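Local coordinates for cell division control protein 73 (Saccharomyces cerevisiae, PDB 3V46), which serves in the PAF1 complex, a factor in RNA polymerase II transcription and histone modification, and through its C-terminal Ras-like domain promotes association of the complex with chromatin, at residues L18-A23 with F92-T97; S24-V29 with F120-D125; E83-V88 with N101-N106; V88-T93 with K116-H121. One frame throughout, in Å; residues are numbered along the deposited sequence. Where two conformers were deposited one is given.

Contact 1: L18-A23 with F92-T97; sequences LIPSAA and FTTGHT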
# COMPACT_ATOMS: atom_id res chain seq x y z
N LEU A 18 -3.75 0.17 3.60
CA LEU A 18 -4.36 1.50 3.45
C LEU A 18 -3.74 2.22 2.27
O LEU A 18 -2.52 2.36 2.21
CB LEU A 18 -4.14 2.33 4.70
CG LEU A 18 -4.63 1.76 6.02
CD1 LEU A 18 -4.38 2.76 7.14
CD2 LEU A 18 -6.09 1.43 5.90
N ILE A 19 -4.58 2.69 1.37
CA ILE A 19 -4.14 3.43 0.19
C ILE A 19 -5.08 4.60 -0.04
O ILE A 19 -5.85 4.62 -1.01
CB ILE A 19 -4.01 2.51 -1.05
CG1 ILE A 19 -3.36 3.26 -2.21
CG2 ILE A 19 -5.37 1.91 -1.43
CD1 ILE A 19 -2.92 2.38 -3.34
N PRO A 20 -5.05 5.58 0.85
CA PRO A 20 -5.77 6.81 0.51
C PRO A 20 -5.06 7.50 -0.64
O PRO A 20 -3.90 7.19 -0.92
CB PRO A 20 -5.64 7.65 1.77
CG PRO A 20 -4.29 7.28 2.29
CD PRO A 20 -4.21 5.76 2.05
N SER A 21 -5.74 8.40 -1.32
CA SER A 21 -5.12 9.05 -2.46
C SER A 21 -5.14 10.56 -2.35
O SER A 21 -5.99 11.14 -1.67
CB SER A 21 -5.79 8.62 -3.78
OG SER A 21 -7.15 9.04 -3.86
N ALA A 22 -4.17 11.19 -2.99
CA ALA A 22 -4.17 12.61 -3.25
C ALA A 22 -4.13 12.81 -4.77
O ALA A 22 -4.03 11.84 -5.53
CB ALA A 22 -2.99 13.29 -2.57
N ALA A 23 -4.22 14.05 -5.23
CA ALA A 23 -4.28 14.28 -6.66
C ALA A 23 -3.05 13.72 -7.33
O ALA A 23 -3.12 13.22 -8.45
CB ALA A 23 -4.42 15.79 -6.95
N PHE A 92 0.29 2.83 2.03
CA PHE A 92 0.81 3.63 0.94
C PHE A 92 0.61 5.08 1.30
O PHE A 92 -0.49 5.48 1.71
CB PHE A 92 0.08 3.32 -0.37
CG PHE A 92 0.41 1.98 -0.97
CD1 PHE A 92 0.56 0.86 -0.19
CD2 PHE A 92 0.55 1.85 -2.33
CE1 PHE A 92 0.86 -0.37 -0.77
CE2 PHE A 92 0.84 0.62 -2.90
CZ PHE A 92 0.98 -0.48 -2.12
N THR A 93 1.65 5.89 1.12
CA THR A 93 1.59 7.29 1.54
C THR A 93 1.49 8.25 0.37
O THR A 93 2.07 8.03 -0.70
CB THR A 93 2.82 7.68 2.37
OG1 THR A 93 4.00 7.47 1.58
CG2 THR A 93 2.91 6.85 3.62
N THR A 94 0.76 9.33 0.60
CA THR A 94 0.52 10.36 -0.40
C THR A 94 1.62 11.38 -0.36
O THR A 94 1.85 12.10 -1.32
CB THR A 94 -0.79 11.11 -0.12
OG1 THR A 94 -0.70 11.74 1.16
CG2 THR A 94 -1.97 10.16 -0.14
N GLY A 95 2.28 11.48 0.79
CA GLY A 95 3.25 12.53 1.03
C GLY A 95 2.71 13.66 1.88
O GLY A 95 3.46 14.58 2.20
N HIS A 96 1.43 13.63 2.24
CA HIS A 96 0.87 14.65 3.14
C HIS A 96 0.86 14.12 4.56
O HIS A 96 0.35 13.03 4.80
CB HIS A 96 -0.56 14.99 2.75
CG HIS A 96 -0.68 15.61 1.39
ND1 HIS A 96 -1.66 15.24 0.49
CD2 HIS A 96 0.04 16.58 0.79
CE1 HIS A 96 -1.53 15.96 -0.61
NE2 HIS A 96 -0.50 16.77 -0.46
N THR A 97 1.41 14.88 5.50
CA THR A 97 1.47 14.41 6.87
C THR A 97 0.07 14.32 7.48
O THR A 97 -0.17 13.52 8.38
CB THR A 97 2.37 15.29 7.75
OG1 THR A 97 3.64 15.47 7.11
CG2 THR A 97 2.59 14.64 9.11
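The phenyl ring of Phe92 meets Ile19 at a slant, neither squarely over a face nor at an edge: Ile19 CD1 comes to 3.7 Å from Phe92 CD2 in one of two modelled conformers, so the place of this branch is less certain, and Ile19 CG1 lies against Phe92 CB. The other flat group, the imidazole of His96, is also met obliquely, by the methyl of Ala22, with Ala22 CB 3.6 Å from His96 CE1. Between these two ring contacts sits Thr94. Thr94 CG2 faces segment 18-23, 3.6 Å from Pro20 O and 3.7 Å from Ala22 N. Rotation about chi1 (61°) sets OG1 between the backbone N and carbonyl carbon and leaves CG2 anti to that carbon, aimed at Pro20 and Ala22. The hydroxyl stays within segment 92-97, where Thr94 OG1 accepts from His96 N at 3.0 Å in an ST turn that holds the loop bent. At the strand end of the contact, Phe92 N donates to Leu18 O at 2.9 Å, part of the parallel pairing of strands 16-18 and 88-92. A serine in place of Phe92 is likely to open a gap against Ile19, leaving its CD1 branch without the ring it leans on. Gln99, bonded to both Phe92 O and Thr94 N, ties down the second loop further. The two strands thus run out into loops at the C-terminal edge of a Ras-like sheet; by its place in the topology the first loop probably corresponds to the P-loop of GTP-binding relatives, although this domain does not bind GTP.

Contact 2: S24-V29 with F120-D125; sequences SSILTV and FHFAGD
Ile26 and Leu27 are two neighbouring bumps on the loop 24-29, and each is seated on a different aromatic ring of strand 116-122. Leu27 presents a single methyl: CD1 stands 3.5 Å above the plane of the Phe120 ring, over its centre, and only 11° off the ring normal, a CH-pi contact in which all six ring carbons lie at similar distances from it. Ile26 spreads itself more widely. Ile26 CG2 settles on the face of the Phe122 ring, 3.4 Å from Phe122 CE2, and Ile26 CD1 reaches that ring too, 4.2 Å from the centroid but displaced toward the rim. Turning CG1 into the position between backbone N and carbonyl carbon (chi1 72°) swings Ile26 CD1 over the strand itself, where it lies 3.6 Å from His121 C, in the hollow between the side chains of Phe120 and Phe122. Ile26 CG1 fills in beside Phe120, 4.1 Å from Phe120 CB. Leu141 of the next strand and Phe35 of helix 32-38 also pack here, against Ile26 and against Leu27 and Phe120 respectively, so the loop is sandwiched into the layer covering one face of the Ras-like sheet. Past Phe122 the chain reverses in a type II beta turn from Phe122 to Asp125, closed by Asp125 N on Phe122 O at 3.0 Å. Direct contact between loop and strand is apolar throughout. The polar link is a water, which accepts from Ile26 N and donates to Phe120 O at 3.2 Å; close-fitting shape therefore does most of the joining, with the water serving two backbone groups that do not reach each other.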
# COMPACT_ATOMS: atom_id res chain seq x y z
N SER A 24 -1.92 13.78 -6.63
CA SER A 24 -0.63 13.39 -7.17
C SER A 24 -0.38 11.88 -7.13
O SER A 24 0.61 11.40 -7.69
CB SER A 24 0.48 14.07 -6.37
OG SER A 24 0.37 13.72 -5.00
N SER A 25 -1.27 11.13 -6.50
CA SER A 25 -1.05 9.70 -6.30
C SER A 25 -0.92 8.96 -7.60
O SER A 25 -1.74 9.11 -8.49
CB SER A 25 -2.20 9.09 -5.50
OG SER A 25 -2.16 9.54 -4.16
N ILE A 26 0.12 8.13 -7.72
CA ILE A 26 0.26 7.32 -8.93
C ILE A 26 -0.40 5.96 -8.76
O ILE A 26 -0.79 5.36 -9.76
CB ILE A 26 1.72 7.22 -9.47
CG1 ILE A 26 2.61 6.36 -8.59
CG2 ILE A 26 2.32 8.63 -9.66
CD1 ILE A 26 4.04 6.24 -9.16
N LEU A 27 -0.55 5.49 -7.52
CA LEU A 27 -1.30 4.27 -7.21
C LEU A 27 -2.47 4.59 -6.28
O LEU A 27 -2.30 5.27 -5.27
CB LEU A 27 -0.42 3.21 -6.55
CG LEU A 27 0.63 2.52 -7.42
CD1 LEU A 27 1.51 1.60 -6.59
CD2 LEU A 27 -0.05 1.75 -8.54
N THR A 28 -3.66 4.13 -6.66
CA THR A 28 -4.87 4.33 -5.86
C THR A 28 -5.70 3.05 -5.89
O THR A 28 -5.35 2.11 -6.59
CB THR A 28 -5.73 5.44 -6.44
OG1 THR A 28 -6.36 4.96 -7.64
CG2 THR A 28 -4.88 6.67 -6.78
N VAL A 29 -6.80 3.00 -5.15
CA VAL A 29 -7.65 1.80 -5.22
C VAL A 29 -8.16 1.55 -6.63
O VAL A 29 -8.53 0.43 -6.96
CB VAL A 29 -8.86 1.82 -4.25
CG1 VAL A 29 -8.42 1.63 -2.82
CG2 VAL A 29 -9.70 3.10 -4.42
N PHE A 120 5.31 5.53 -3.42
CA PHE A 120 5.53 5.30 -4.85
C PHE A 120 5.56 6.63 -5.58
O PHE A 120 4.76 7.53 -5.31
CB PHE A 120 4.40 4.43 -5.43
CG PHE A 120 4.53 2.96 -5.13
CD1 PHE A 120 4.12 2.45 -3.91
CD2 PHE A 120 5.04 2.09 -6.08
CE1 PHE A 120 4.22 1.10 -3.64
CE2 PHE A 120 5.13 0.74 -5.82
CZ PHE A 120 4.74 0.25 -4.60
N HIS A 121 6.49 6.75 -6.52
CA HIS A 121 6.59 7.96 -7.33
C HIS A 121 7.26 7.66 -8.66
O HIS A 121 7.84 6.59 -8.85
CB HIS A 121 7.37 9.03 -6.58
CG HIS A 121 8.81 8.68 -6.36
ND1 HIS A 121 9.83 9.24 -7.10
CD2 HIS A 121 9.39 7.82 -5.50
CE1 HIS A 121 10.98 8.74 -6.70
NE2 HIS A 121 10.75 7.87 -5.73
N PHE A 122 7.16 8.59 -9.59
CA PHE A 122 7.79 8.41 -10.89
C PHE A 122 9.25 8.76 -10.83
O PHE A 122 9.65 9.73 -10.18
CB PHE A 122 7.11 9.26 -11.95
CG PHE A 122 5.77 8.73 -12.39
CD1 PHE A 122 5.64 7.41 -12.78
CD2 PHE A 122 4.67 9.55 -12.42
CE1 PHE A 122 4.42 6.91 -13.18
CE2 PHE A 122 3.43 9.06 -12.82
CZ PHE A 122 3.31 7.74 -13.20
N ALA A 123 10.05 7.95 -11.52
CA ALA A 123 11.45 8.24 -11.73
C ALA A 123 11.57 9.65 -12.29
O ALA A 123 10.87 10.00 -13.25
CB ALA A 123 12.04 7.24 -12.69
N GLY A 124 12.43 10.46 -11.69
CA GLY A 124 12.61 11.84 -12.13
C GLY A 124 11.97 12.84 -11.19
O GLY A 124 12.47 13.95 -11.04
N ASP A 125 10.86 12.46 -10.56
CA ASP A 125 10.17 13.34 -9.63
C ASP A 125 10.79 13.25 -8.26
O ASP A 125 10.97 12.16 -7.73
CB ASP A 125 8.69 12.97 -9.53
CG ASP A 125 7.93 13.23 -10.79
OD1 ASP A 125 8.41 14.05 -11.62
OD2 ASP A 125 6.84 12.63 -10.96
O HOH W 1 1.89 8.91 -5.07

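Contact 3: E83-V88 with N101-N106; sequences EYWDRV and NNYQWN
The backbones come nearest at Trp85 and Gln104, with CA atoms 6.6 Å apart, where a helically wound turn held by bonds three residues apart (such as Arg87 N to Tyr84 O) faces an irregular loop. The turn leads into strand 88-92, and the loop belongs to the beta-alpha-beta crossover that leaves this strand for helix 108-114, so the contact folds the crossover back against the strand's start in the Ras-like domain. Trp85 carries it. Gln104 CB sits over the five-membered ring of Trp85, 3.6 Å from its centroid and 18° off the normal, a CH-pi contact, while Gln104 N lies over the same indole nearer the middle. Farther out, the six-membered ring meets the Tyr103 ring obliquely, planes at 44°; Trp85 CH2 is 3.5 Å from Tyr103 CD1. The tyrosine's hydroxyl goes elsewhere, to Gln99. Phe79 stacks on Trp85, and Leu18 touches it from strand 16-18. With chi1 at -177°, Gln104 CG points away from its own N and comes over the ring of Trp105, so that successive carbons of one side chain, CB and CG, lie on two different indoles. Replacing Trp85 by a serine is likely to leave a gap beneath Gln104 CB and to deprive Tyr103 and Phe79 of their partner ring. Trp105 returns the contact from its far end: its CH2 is 3.9 Å from Trp85 CB, and Trp85 O lies at the edge of the Trp105 indole, in its plane, 3.6 Å from Trp105 CZ3.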
# COMPACT_ATOMS: atom_id res chain seq x y z
N GLU A 83 -9.26 -2.70 17.23
CA GLU A 83 -8.53 -3.90 16.84
C GLU A 83 -8.36 -4.03 15.32
O GLU A 83 -7.48 -4.75 14.85
CB GLU A 83 -9.16 -5.17 17.45
CG GLU A 83 -10.67 -5.31 17.30
CD GLU A 83 -11.19 -6.55 18.01
OE1 GLU A 83 -10.37 -7.30 18.59
OE2 GLU A 83 -12.42 -6.79 17.99
N TYR A 84 -9.18 -3.32 14.54
CA TYR A 84 -9.00 -3.26 13.10
C TYR A 84 -7.61 -2.70 12.80
O TYR A 84 -6.97 -3.09 11.83
CB TYR A 84 -10.05 -2.37 12.43
CG TYR A 84 -11.36 -3.05 12.10
CD1 TYR A 84 -11.52 -3.74 10.91
CD2 TYR A 84 -12.44 -2.98 12.97
CE1 TYR A 84 -12.72 -4.36 10.60
CE2 TYR A 84 -13.64 -3.59 12.67
CZ TYR A 84 -13.78 -4.28 11.48
OH TYR A 84 -14.97 -4.89 11.18
N TRP A 85 -7.15 -1.78 13.62
CA TRP A 85 -5.86 -1.15 13.39
C TRP A 85 -4.70 -2.14 13.50
O TRP A 85 -3.67 -1.96 12.85
CB TRP A 85 -5.65 0.04 14.32
CG TRP A 85 -6.42 1.20 13.84
CD1 TRP A 85 -7.59 1.69 14.34
CD2 TRP A 85 -6.09 2.01 12.71
NE1 TRP A 85 -8.01 2.76 13.59
CE2 TRP A 85 -7.10 2.98 12.58
CE3 TRP A 85 -5.03 2.01 11.80
CZ2 TRP A 85 -7.09 3.94 11.58
CZ3 TRP A 85 -5.03 2.96 10.80
CH2 TRP A 85 -6.04 3.92 10.70
N ASP A 86 -4.86 -3.18 14.31
CA ASP A 86 -3.81 -4.19 14.46
C ASP A 86 -3.65 -5.01 13.19
O ASP A 86 -2.64 -5.70 13.02
CB ASP A 86 -4.12 -5.14 15.61
CG ASP A 86 -4.12 -4.45 16.96
OD1 ASP A 86 -3.34 -3.50 17.14
OD2 ASP A 86 -4.90 -4.88 17.84
N ARG A 87 -4.65 -4.94 12.31
CA ARG A 87 -4.68 -5.71 11.07
C ARG A 87 -4.01 -4.98 9.91
O ARG A 87 -3.83 -5.56 8.85
CB ARG A 87 -6.13 -6.03 10.68
CG ARG A 87 -6.83 -7.00 11.63
CD ARG A 87 -8.34 -7.03 11.40
NE ARG A 87 -8.69 -7.41 10.04
CZ ARG A 87 -9.93 -7.37 9.55
NH1 ARG A 87 -10.94 -6.97 10.32
NH2 ARG A 87 -10.16 -7.73 8.30
N VAL A 88 -3.66 -3.72 10.10
CA VAL A 88 -3.05 -2.93 9.03
C VAL A 88 -1.60 -3.36 8.88
O VAL A 88 -0.81 -3.25 9.82
CB VAL A 88 -3.16 -1.42 9.32
CG1 VAL A 88 -2.38 -0.60 8.30
CG2 VAL A 88 -4.62 -0.98 9.32
N ASN A 101 -3.81 11.74 10.43
CA ASN A 101 -4.41 12.43 11.58
C ASN A 101 -5.44 11.60 12.35
O ASN A 101 -5.52 11.69 13.58
CB ASN A 101 -5.02 13.76 11.16
CG ASN A 101 -5.63 14.50 12.34
OD1 ASN A 101 -6.85 14.59 12.46
ND2 ASN A 101 -4.77 15.01 13.22
N ASN A 102 -6.23 10.80 11.64
CA ASN A 102 -7.27 9.99 12.28
C ASN A 102 -6.88 8.52 12.44
O ASN A 102 -7.71 7.67 12.75
CB ASN A 102 -8.58 10.11 11.50
CG ASN A 102 -9.64 9.14 11.98
OD1 ASN A 102 -10.34 9.40 12.96
ND2 ASN A 102 -9.78 8.02 11.28
N TYR A 103 -5.60 8.23 12.24
CA TYR A 103 -5.10 6.87 12.40
C TYR A 103 -4.89 6.58 13.90
O TYR A 103 -4.71 7.51 14.69
CB TYR A 103 -3.78 6.68 11.66
CG TYR A 103 -3.84 6.58 10.13
CD1 TYR A 103 -4.96 6.97 9.41
CD2 TYR A 103 -2.76 6.08 9.42
CE1 TYR A 103 -5.00 6.86 8.02
CE2 TYR A 103 -2.78 5.97 8.05
CZ TYR A 103 -3.90 6.36 7.34
OH TYR A 103 -3.89 6.23 5.96
N GLN A 104 -4.89 5.31 14.28
CA GLN A 104 -4.67 4.94 15.68
C GLN A 104 -3.35 5.52 16.16
O GLN A 104 -3.25 6.04 17.27
CB GLN A 104 -4.64 3.42 15.83
CG GLN A 104 -4.49 2.96 17.26
CD GLN A 104 -5.65 3.39 18.12
OE1 GLN A 104 -6.79 3.42 17.67
NE2 GLN A 104 -5.36 3.73 19.37
N TRP A 105 -2.33 5.39 15.31
CA TRP A 105 -1.01 5.95 15.58
C TRP A 105 -0.81 7.07 14.57
O TRP A 105 -0.61 6.82 13.37
CB TRP A 105 0.08 4.88 15.46
CG TRP A 105 -0.27 3.66 16.25
CD1 TRP A 105 -0.14 3.50 17.60
CD2 TRP A 105 -0.83 2.44 15.75
NE1 TRP A 105 -0.59 2.25 17.97
CE2 TRP A 105 -1.01 1.58 16.85
CE3 TRP A 105 -1.18 1.99 14.47
CZ2 TRP A 105 -1.54 0.30 16.72
CZ3 TRP A 105 -1.71 0.72 14.34
CH2 TRP A 105 -1.88 -0.11 15.47
N ASN A 106 -0.94 8.32 15.03
CA ASN A 106 -1.08 9.43 14.08
C ASN A 106 0.20 10.22 13.77
O ASN A 106 0.16 11.19 13.02
CB ASN A 106 -2.19 10.38 14.53
CG ASN A 106 -1.90 11.05 15.85
OD1 ASN A 106 -0.79 10.97 16.38
ND2 ASN A 106 -2.90 11.74 16.39

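Contact 4: V88-T93 with K116-H121; sequences VVAIFT and KGYYFH
Phe92, Tyr118 and Phe120 form an aromatic cluster on one face of the sheet. The rings of Phe92 and Phe120 are near parallel, planes 17° apart, but slid so far that they barely overlap; Phe92 CE2 and Phe120 CE1, at 3.5 Å, are the nearest pair. Tyr118 puts its CB over one face of the Phe92 ring and turns its own ring obliquely to it. In the plane of that tyrosine ring, at its edge, sits Ala90 CB, 4.0 Å from Tyr118 CE1. Tyr118 OH reaches Ser159 of helix 149-166, which covers part of this face.

Strands 88-92 and 116-122, the two strands of a beta-alpha-beta crossover, run parallel beneath the cluster. Ile91 uses both its N and its O: Ile91 N donates to Lys116 O at 2.8 Å, and Ile91 O accepts from Tyr118 N at 2.9 Å. Tyr118 O takes two donors from Thr93, the backbone N and OG1, the latter also at 2.9 Å but well off the carbonyl plane. A chi1 of 60° tucks OG1 back for this, at the edge of the Tyr119 ring. One water joins Val89 O to Lys116 N and another Thr93 O to Phe120 N. At the polar edge Lys116 NZ makes a salt bridge with Glu137. The strands are thus zipped by backbone bonds, with the Thr93 hydroxyl as an extra donor and two waters bridging groups beyond the direct bonds.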
# COMPACT_ATOMS: atom_id res chain seq x y z
N VAL A 88 -3.66 -3.72 10.10
CA VAL A 88 -3.05 -2.93 9.03
C VAL A 88 -1.60 -3.36 8.88
O VAL A 88 -0.81 -3.25 9.82
CB VAL A 88 -3.16 -1.42 9.32
CG1 VAL A 88 -2.38 -0.60 8.30
CG2 VAL A 88 -4.62 -0.98 9.32
N VAL A 89 -1.26 -3.88 7.70
CA VAL A 89 0.07 -4.45 7.44
C VAL A 89 0.89 -3.60 6.48
O VAL A 89 2.11 -3.75 6.41
CB VAL A 89 -0.01 -5.90 6.90
CG1 VAL A 89 -0.66 -6.81 7.93
CG2 VAL A 89 -0.76 -5.95 5.59
N ALA A 90 0.25 -2.70 5.74
CA ALA A 90 0.96 -1.80 4.84
C ALA A 90 0.16 -0.54 4.64
O ALA A 90 -1.08 -0.58 4.61
CB ALA A 90 1.24 -2.48 3.51
N ILE A 91 0.89 0.56 4.48
CA ILE A 91 0.31 1.87 4.25
C ILE A 91 1.04 2.51 3.08
O ILE A 91 2.26 2.70 3.12
CB ILE A 91 0.43 2.75 5.51
CG1 ILE A 91 -0.33 2.10 6.69
CG2 ILE A 91 -0.11 4.16 5.24
CD1 ILE A 91 -0.15 2.79 8.00
N PHE A 92 0.29 2.83 2.03
CA PHE A 92 0.81 3.63 0.94
C PHE A 92 0.61 5.08 1.30
O PHE A 92 -0.49 5.48 1.71
CB PHE A 92 0.08 3.32 -0.37
CG PHE A 92 0.41 1.98 -0.97
CD1 PHE A 92 0.56 0.86 -0.19
CD2 PHE A 92 0.55 1.85 -2.33
CE1 PHE A 92 0.86 -0.37 -0.77
CE2 PHE A 92 0.84 0.62 -2.90
CZ PHE A 92 0.98 -0.48 -2.12
N THR A 93 1.65 5.89 1.12
CA THR A 93 1.59 7.29 1.54
C THR A 93 1.49 8.25 0.37
O THR A 93 2.07 8.03 -0.70
CB THR A 93 2.82 7.68 2.37
OG1 THR A 93 4.00 7.47 1.58
CG2 THR A 93 2.91 6.85 3.62
N LYS A 116 4.34 -1.20 7.98
CA LYS A 116 5.18 -0.99 6.81
C LYS A 116 4.62 0.10 5.92
O LYS A 116 3.47 0.04 5.51
CB LYS A 116 5.30 -2.31 6.04
CG LYS A 116 6.04 -2.19 4.75
CD LYS A 116 7.51 -2.29 4.98
CE LYS A 116 8.26 -2.27 3.66
NZ LYS A 116 9.71 -2.25 3.91
N GLY A 117 5.44 1.10 5.63
CA GLY A 117 5.06 2.18 4.74
C GLY A 117 5.76 2.13 3.39
O GLY A 117 6.91 1.69 3.28
N TYR A 118 5.05 2.60 2.37
CA TYR A 118 5.56 2.70 1.01
C TYR A 118 5.25 4.09 0.46
O TYR A 118 4.22 4.67 0.79
CB TYR A 118 4.89 1.67 0.08
CG TYR A 118 5.20 0.24 0.43
CD1 TYR A 118 4.40 -0.47 1.30
CD2 TYR A 118 6.30 -0.40 -0.11
CE1 TYR A 118 4.67 -1.76 1.62
CE2 TYR A 118 6.58 -1.72 0.21
CZ TYR A 118 5.75 -2.39 1.07
OH TYR A 118 6.01 -3.70 1.41
N TYR A 119 6.15 4.60 -0.36
CA TYR A 119 5.94 5.83 -1.09
C TYR A 119 6.31 5.57 -2.55
O TYR A 119 7.48 5.41 -2.88
CB TYR A 119 6.77 6.98 -0.53
CG TYR A 119 6.59 8.27 -1.29
CD1 TYR A 119 5.46 9.06 -1.11
CD2 TYR A 119 7.56 8.71 -2.19
CE1 TYR A 119 5.28 10.23 -1.81
CE2 TYR A 119 7.39 9.89 -2.89
CZ TYR A 119 6.25 10.64 -2.70
OH TYR A 119 6.08 11.82 -3.38
N PHE A 120 5.31 5.53 -3.42
CA PHE A 120 5.53 5.30 -4.85
C PHE A 120 5.56 6.63 -5.58
O PHE A 120 4.76 7.53 -5.31
CB PHE A 120 4.40 4.43 -5.43
CG PHE A 120 4.53 2.96 -5.13
CD1 PHE A 120 4.12 2.45 -3.91
CD2 PHE A 120 5.04 2.09 -6.08
CE1 PHE A 120 4.22 1.10 -3.64
CE2 PHE A 120 5.13 0.74 -5.82
CZ PHE A 120 4.74 0.25 -4.60
N HIS A 121 6.49 6.75 -6.52
CA HIS A 121 6.59 7.96 -7.33
C HIS A 121 7.26 7.66 -8.66
O HIS A 121 7.84 6.59 -8.85
CB HIS A 121 7.37 9.03 -6.58
CG HIS A 121 8.81 8.68 -6.36
ND1 HIS A 121 9.83 9.24 -7.10
CD2 HIS A 121 9.39 7.82 -5.50
CE1 HIS A 121 10.98 8.74 -6.70
NE2 HIS A 121 10.75 7.87 -5.73
O HOH W 2 3.29 -3.92 8.75
O HOH W 3 2.63 5.87 -2.32

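In the fold
Contacts 1 and 4 share Phe92 and Thr93, and contacts 2 and 4 share Phe120 and His121, so strands 88-92 and 116-122 join the three; their centres lie 9 Å (1 and 4), 12 Å (2 and 4) and 10 Å (1 and 2) apart. Contacts 1 and 2 also follow one another along the loop after strand 16-18, where Ser21 CB meets Thr28 CG2 at 3.7 Å. Contact 3, about 24 Å from contact 2 between centres, shares Val88 with contact 4 (centres 13 Å apart) and reaches contact 1 through Leu18 CD1, 3.7 Å from Trp85 CZ3. Together they hold the core of a Ras-like domain that does not bind GTP and offers a surface for protein interactions.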